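Local coordinates for glycoside hydrolase family protein (PDB 6Q2F) that probably hydrolyses terminal alpha-L-rhamnose units from glycosides, acting as an alpha-L-rhamnosidase, at residues Ala608-Asn613 and Gly617-Leu622; Ala624-Ala629 and Phe668-Asn673. All coordinates share one frame; numbering follows the deposited sequence.

Interaction 1 (Ala608-Asn613 and Gly617-Leu622)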
loop_
_atom_site.group_PDB
_atom_site.type_symbol
_atom_site.label_atom_id
_atom_site.label_comp_id
_atom_site.label_asym_id
_atom_site.label_seq_id
_atom_site.Cartn_x
_atom_site.Cartn_y
_atom_site.Cartn_z
ATOM N N ALA A 608 1.599 -1.811 4.057
ATOM C CA ALA A 608 0.496 -2.346 4.847
ATOM C C ALA A 608 0.292 -3.821 4.504
ATOM O O ALA A 608 0.649 -4.282 3.414
ATOM C CB ALA A 608 -0.823 -1.570 4.605
ATOM N N LEU A 609 -0.288 -4.563 5.448
ATOM C CA LEU A 609 -0.764 -5.919 5.170
ATOM C C LEU A 609 -2.001 -6.203 6.001
ATOM O O LEU A 609 -1.974 -6.039 7.221
ATOM C CB LEU A 609 0.289 -7.002 5.454
ATOM C CG LEU A 609 -0.394 -8.373 5.235
ATOM C CD1 LEU A 609 -0.585 -8.704 3.725
ATOM C CD2 LEU A 609 0.287 -9.538 5.967
ATOM N N TRP A 610 -3.067 -6.637 5.336
ATOM C CA TRP A 610 -4.304 -7.021 5.996
ATOM C C TRP A 610 -4.308 -8.523 6.286
ATOM O O TRP A 610 -3.668 -9.311 5.588
ATOM C CB TRP A 610 -5.515 -6.675 5.127
ATOM C CG TRP A 610 -5.860 -5.212 5.078
ATOM C CD1 TRP A 610 -4.992 -4.165 5.060
ATOM C CD2 TRP A 610 -7.168 -4.651 5.042
ATOM N NE1 TRP A 610 -5.679 -2.987 5.021
ATOM C CE2 TRP A 610 -7.021 -3.259 5.010
ATOM C CE3 TRP A 610 -8.457 -5.195 5.037
ATOM C CZ2 TRP A 610 -8.111 -2.394 4.961
ATOM C CZ3 TRP A 610 -9.538 -4.334 4.998
ATOM C CH2 TRP A 610 -9.356 -2.948 4.962
ATOM N N THR A 611 -5.020 -8.912 7.342
ATOM C CA THR A 611 -5.255 -10.326 7.562
ATOM C C THR A 611 -6.068 -10.888 6.403
ATOM O O THR A 611 -6.797 -10.173 5.706
ATOM C CB THR A 611 -5.982 -10.551 8.880
ATOM O OG1 THR A 611 -7.316 -10.051 8.773
ATOM C CG2 THR A 611 -5.231 -9.822 10.008
ATOM N N PHE A 612 -5.921 -12.191 6.188
ATOM C CA PHE A 612 -6.597 -12.841 5.077
ATOM C C PHE A 612 -6.835 -14.301 5.432
ATOM O O PHE A 612 -6.062 -14.905 6.184
ATOM C CB PHE A 612 -5.773 -12.736 3.791
ATOM C CG PHE A 612 -4.386 -13.320 3.917
ATOM C CD1 PHE A 612 -3.337 -12.541 4.379
ATOM C CD2 PHE A 612 -4.134 -14.642 3.574
ATOM C CE1 PHE A 612 -2.066 -13.073 4.509
ATOM C CE2 PHE A 612 -2.855 -15.185 3.680
ATOM C CZ PHE A 612 -1.825 -14.406 4.159
ATOM N N ASN A 613 -7.901 -14.867 4.872
ATOM C CA ASN A 613 -8.113 -16.307 4.965
ATOM C C ASN A 613 -7.073 -17.065 4.145
ATOM O O ASN A 613 -6.716 -16.664 3.031
ATOM C CB ASN A 613 -9.519 -16.662 4.490
ATOM C CG ASN A 613 -10.587 -16.071 5.387
ATOM O OD1 ASN A 613 -10.454 -16.086 6.612
ATOM N ND2 ASN A 613 -11.641 -15.527 4.787
ATOM N N GLY A 617 -5.663 -16.074 0.269
ATOM C CA GLY A 617 -4.378 -15.450 0.078
ATOM C C GLY A 617 -4.438 -13.957 0.332
ATOM O O GLY A 617 -5.511 -13.352 0.409
ATOM N N PRO A 618 -3.280 -13.337 0.484
ATOM C CA PRO A 618 -3.247 -11.899 0.770
ATOM C C PRO A 618 -3.754 -11.081 -0.409
ATOM O O PRO A 618 -3.821 -11.546 -1.546
ATOM C CB PRO A 618 -1.764 -11.625 1.030
ATOM C CG PRO A 618 -1.058 -12.655 0.161
ATOM C CD PRO A 618 -1.935 -13.898 0.255
ATOM N N ARG A 619 -4.127 -9.841 -0.117
ATOM C CA ARG A 619 -4.387 -8.886 -1.185
ATOM C C ARG A 619 -3.089 -8.607 -1.923
ATOM O O ARG A 619 -2.125 -8.121 -1.325
ATOM C CB ARG A 619 -4.971 -7.606 -0.608
ATOM C CG ARG A 619 -6.358 -7.827 0.021
ATOM C CD ARG A 619 -6.794 -6.557 0.756
ATOM N NE ARG A 619 -6.764 -5.375 -0.108
ATOM C CZ ARG A 619 -6.619 -4.132 0.340
ATOM N NH1 ARG A 619 -6.461 -3.914 1.641
ATOM N NH2 ARG A 619 -6.613 -3.113 -0.511
ATOM N N GLN A 620 -3.066 -8.930 -3.217
ATOM C CA GLN A 620 -1.836 -8.811 -4.002
ATOM C C GLN A 620 -1.273 -7.394 -3.955
ATOM O O GLN A 620 -0.055 -7.213 -3.877
ATOM C CB GLN A 620 -2.093 -9.244 -5.441
ATOM C CG GLN A 620 -2.454 -10.734 -5.553
ATOM C CD GLN A 620 -1.373 -11.634 -4.984
ATOM O OE1 GLN A 620 -0.187 -11.437 -5.240
ATOM N NE2 GLN A 620 -1.777 -12.614 -4.192
ATOM N N THR A 621 -2.139 -6.373 -3.966
ATOM C CA THR A 621 -1.627 -5.006 -3.977
ATOM C C THR A 621 -0.769 -4.728 -2.748
ATOM O O THR A 621 0.151 -3.899 -2.800
ATOM C CB THR A 621 -2.784 -4.005 -4.077
ATOM O OG1 THR A 621 -2.261 -2.683 -4.249
ATOM C CG2 THR A 621 -3.690 -4.054 -2.833
ATOM N N LEU A 622 -1.041 -5.423 -1.646
ATOM C CA LEU A 622 -0.296 -5.215 -0.410
ATOM C C LEU A 622 1.044 -5.937 -0.429
ATOM O O LEU A 622 1.969 -5.530 0.275
ATOM C CB LEU A 622 -1.145 -5.668 0.783
ATOM C CG LEU A 622 -2.472 -4.901 0.925
ATOM C CD1 LEU A 622 -3.199 -5.253 2.217
ATOM C CD2 LEU A 622 -2.199 -3.417 0.885
HETATM O O HOH W 1 -4.095 -9.100 2.726
#

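Interaction 2 (Ala624-Ala629 and Phe668-Asn673)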
loop_
_atom_site.group_PDB
_atom_site.type_symbol
_atom_site.label_atom_id
_atom_site.label_comp_id
_atom_site.label_asym_id
_atom_site.label_seq_id
_atom_site.Cartn_x
_atom_site.Cartn_y
_atom_site.Cartn_z
ATOM N N ALA A 624 2.836 -6.157 -3.325
ATOM C CA ALA A 624 3.571 -5.149 -4.094
ATOM C C ALA A 624 3.897 -3.927 -3.244
ATOM O O ALA A 624 5.013 -3.402 -3.308
ATOM C CB ALA A 624 2.763 -4.741 -5.328
ATOM N N ASP A 625 2.939 -3.488 -2.419
ATOM C CA ASP A 625 3.154 -2.328 -1.554
ATOM C C ASP A 625 4.359 -2.542 -0.644
ATOM O O ASP A 625 5.233 -1.668 -0.521
ATOM C CB ASP A 625 1.885 -2.063 -0.734
ATOM C CG ASP A 625 1.961 -0.781 0.084
ATOM O OD1 ASP A 625 2.639 0.174 -0.350
ATOM O OD2 ASP A 625 1.346 -0.749 1.183
HETATM N N MSE A 626 4.431 -3.710 -0.006
HETATM C CA MSE A 626 5.523 -4.029 0.902
HETATM C C MSE A 626 6.841 -4.246 0.167
HETATM O O MSE A 626 7.910 -3.886 0.660
HETATM C CB MSE A 626 5.196 -5.285 1.723
HETATM C CG MSE A 626 4.187 -5.099 2.848
HETATM SE SE MSE A 626 3.949 -6.837 3.804
HETATM C CE MSE A 626 2.966 -7.825 2.447
ATOM N N LYS A 627 6.767 -4.894 -0.993
ATOM C CA LYS A 627 7.991 -5.159 -1.736
ATOM C C LYS A 627 8.574 -3.851 -2.253
ATOM O O LYS A 627 9.792 -3.639 -2.210
ATOM C CB LYS A 627 7.714 -6.138 -2.882
ATOM C CG LYS A 627 8.984 -6.739 -3.516
ATOM C CD LYS A 627 9.789 -7.572 -2.527
ATOM C CE LYS A 627 11.024 -8.227 -3.216
ATOM N NZ LYS A 627 11.847 -8.969 -2.215
ATOM N N GLY A 628 7.706 -2.935 -2.688
ATOM C CA GLY A 628 8.173 -1.606 -3.054
ATOM C C GLY A 628 8.815 -0.890 -1.889
ATOM O O GLY A 628 9.889 -0.304 -2.019
ATOM N N ALA A 629 8.162 -0.918 -0.730
ATOM C CA ALA A 629 8.728 -0.223 0.419
ATOM C C ALA A 629 10.056 -0.851 0.833
ATOM O O ALA A 629 11.001 -0.140 1.186
ATOM C CB ALA A 629 7.736 -0.231 1.587
ATOM N N PHE A 668 7.454 -10.250 7.309
ATOM C CA PHE A 668 8.887 -10.416 7.508
ATOM C C PHE A 668 9.572 -10.904 6.230
ATOM O O PHE A 668 10.572 -10.327 5.797
ATOM C CB PHE A 668 9.128 -11.378 8.666
ATOM C CG PHE A 668 8.908 -10.757 10.030
ATOM C CD1 PHE A 668 9.270 -9.441 10.273
ATOM C CD2 PHE A 668 8.365 -11.496 11.067
ATOM C CE1 PHE A 668 9.099 -8.872 11.512
ATOM C CE2 PHE A 668 8.163 -10.927 12.317
ATOM C CZ PHE A 668 8.540 -9.613 12.541
ATOM N N VAL A 669 9.036 -11.958 5.599
ATOM C CA VAL A 669 9.725 -12.550 4.454
ATOM C C VAL A 669 9.602 -11.670 3.207
ATOM O O VAL A 669 10.371 -11.837 2.257
ATOM C CB VAL A 669 9.199 -13.976 4.201
ATOM C CG1 VAL A 669 7.887 -13.958 3.398
ATOM C CG2 VAL A 669 10.277 -14.827 3.515
ATOM N N THR A 670 8.697 -10.674 3.210
ATOM C CA THR A 670 8.625 -9.726 2.107
ATOM C C THR A 670 9.571 -8.545 2.284
ATOM O O THR A 670 9.806 -7.810 1.319
ATOM C CB THR A 670 7.192 -9.231 1.941
ATOM O OG1 THR A 670 6.316 -10.363 1.922
ATOM C CG2 THR A 670 7.018 -8.453 0.597
ATOM N N GLY A 671 10.139 -8.352 3.476
ATOM C CA GLY A 671 11.097 -7.279 3.709
ATOM C C GLY A 671 10.732 -6.340 4.842
ATOM O O GLY A 671 11.519 -5.439 5.161
ATOM N N VAL A 672 9.568 -6.488 5.467
ATOM C CA VAL A 672 9.238 -5.673 6.626
ATOM C C VAL A 672 10.126 -6.068 7.798
ATOM O O VAL A 672 10.369 -7.259 8.050
ATOM C CB VAL A 672 7.754 -5.836 6.975
ATOM C CG1 VAL A 672 7.422 -5.095 8.279
ATOM C CG2 VAL A 672 6.898 -5.343 5.805
ATOM N N ASN A 673 10.637 -5.063 8.517
ATOM C CA ASN A 673 11.351 -5.337 9.759
ATOM C C ASN A 673 10.983 -4.356 10.867
ATOM O O ASN A 673 11.708 -4.267 11.860
ATOM C CB ASN A 673 12.882 -5.332 9.509
ATOM C CG ASN A 673 13.365 -4.041 8.886
ATOM O OD1 ASN A 673 12.767 -2.980 9.069
ATOM N ND2 ASN A 673 14.467 -4.117 8.157
HETATM O O HOH W 2 12.474 -7.517 0.093
#

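Interaction 1 (Ala608-Asn613 and Gly617-Leu622)
Trp610 and Arg619 meet as a cation-pi pair in which a single nitrogen of the guanidinium does the touching. NH1 of Arg619 stands over the middle of the indole face, 3.4 Å above its plane, and CZ lies beyond it, 4.7 Å from the centroid of the five-membered ring. The two flat groups are turned 83° against each other, so the arginine presents an edge to the ring instead of stacking on it. A bend at chi3 (55°) of Arg619 brings that edge over the ring. Leu622 adds an apolar contact to the same indole, its CD1 lying 3.5 Å from CD1 of Trp610, and its CB rests near Ala608 O.

Farther along, the ring of Phe612 lies against Pro618, whose CD sits over the face 4.0 Å from the ring centroid, a CH-pi contact; the proline N also lies over this face, offset toward the rim. Phe612 reaches it with CG between the backbone N and the carbonyl carbon (chi1 57°). Arg662, by a cation-pi contact, and Phe663, edge-to-face, also use this ring. With an alanine here, Pro618 would probably lose its aromatic cover, and Arg662 and Phe663 their ring partner.

Backbone bonds tie the two segments together around these side chains. Gly617 N donates to Asn613 O at 3.0 Å, closing the short loop, and one water accepts from Arg619 N while donating to Trp610 O. Behind them, Thr621 OG1 is hydrogen-bonded to the backbone of Glu586, a sodium ligand, and Arg619 NH2 has a long, weak ion pair with Asp587. The strand end and the start of helix 620-636 are thus joined by aromatic faces and the aliphatic packing of Leu622, with one direct hydrogen bond, and the indole face probably helps to stabilise the arginine's positive charge.

Interaction 2 (Ala624-Ala629 and Phe668-Asn673)
Met626, built as selenomethionine, faces the end of helix 657-670 and makes two separate contacts there. Its CB lies 3.8 Å from CG2 of Thr670, the methyl branch, which also approaches the backbone N of Lys627. Farther out, SE comes within 3.9 Å of CG2 of Val672, the two side chains crossing at a slant. Thr670 is turned with its methyl anti to its own N; its hydroxyl takes the other branch and is hydrogen-bonded to Leu666 O in its own helix, which fixes the methyl toward Met626.

Lys627 follows one residue later and runs alongside the helix end. A bend at chi2 (63°) helps to carry its chain past Thr670 O, with CD 3.9 Å from that oxygen. Its NZ is linked to the same carbonyl through a water, which accepts from NZ at 2.8 Å and donates to Thr670 O. The ammonium also has a cation-pi partner in Tyr762. Since Thr670 O belongs to the last turn, a positive charge nearby is likely to suit the helix's C-terminal end.

That end is a Schellman motif: Gly671 leaves helical geometry with positive phi (124°), and the chain turns into Val672. Around the contact, Met626 also packs on Ala607 and Leu609 of strand 604-610, while Phe668 lies against helix 712-726 and Val669 against strand 902-908.

In the fold
Both interactions use helix 620-636 and lie in series along the chain, their centres about 12 Å apart. Eight parallel strands close into a barrel, the (beta/alpha)8 or TIM-barrel pattern, and interaction 1 marks the start of one beta-alpha-beta crossover, where strand 604-610 turns into that helix on its way to strand 642-649. Interaction 2 then ties the helix to helix 657-670, just before strand 674-677. The two contacts touch: Leu609 CD1 packs on Met626 CE at 3.9 Å. The helix is thus braced first by its preceding strand and then by the next helix; the sodium ion lies about 5 Å from the side chain of Ala608 in interaction 1 and about 11 Å from that of Met626 in interaction 2.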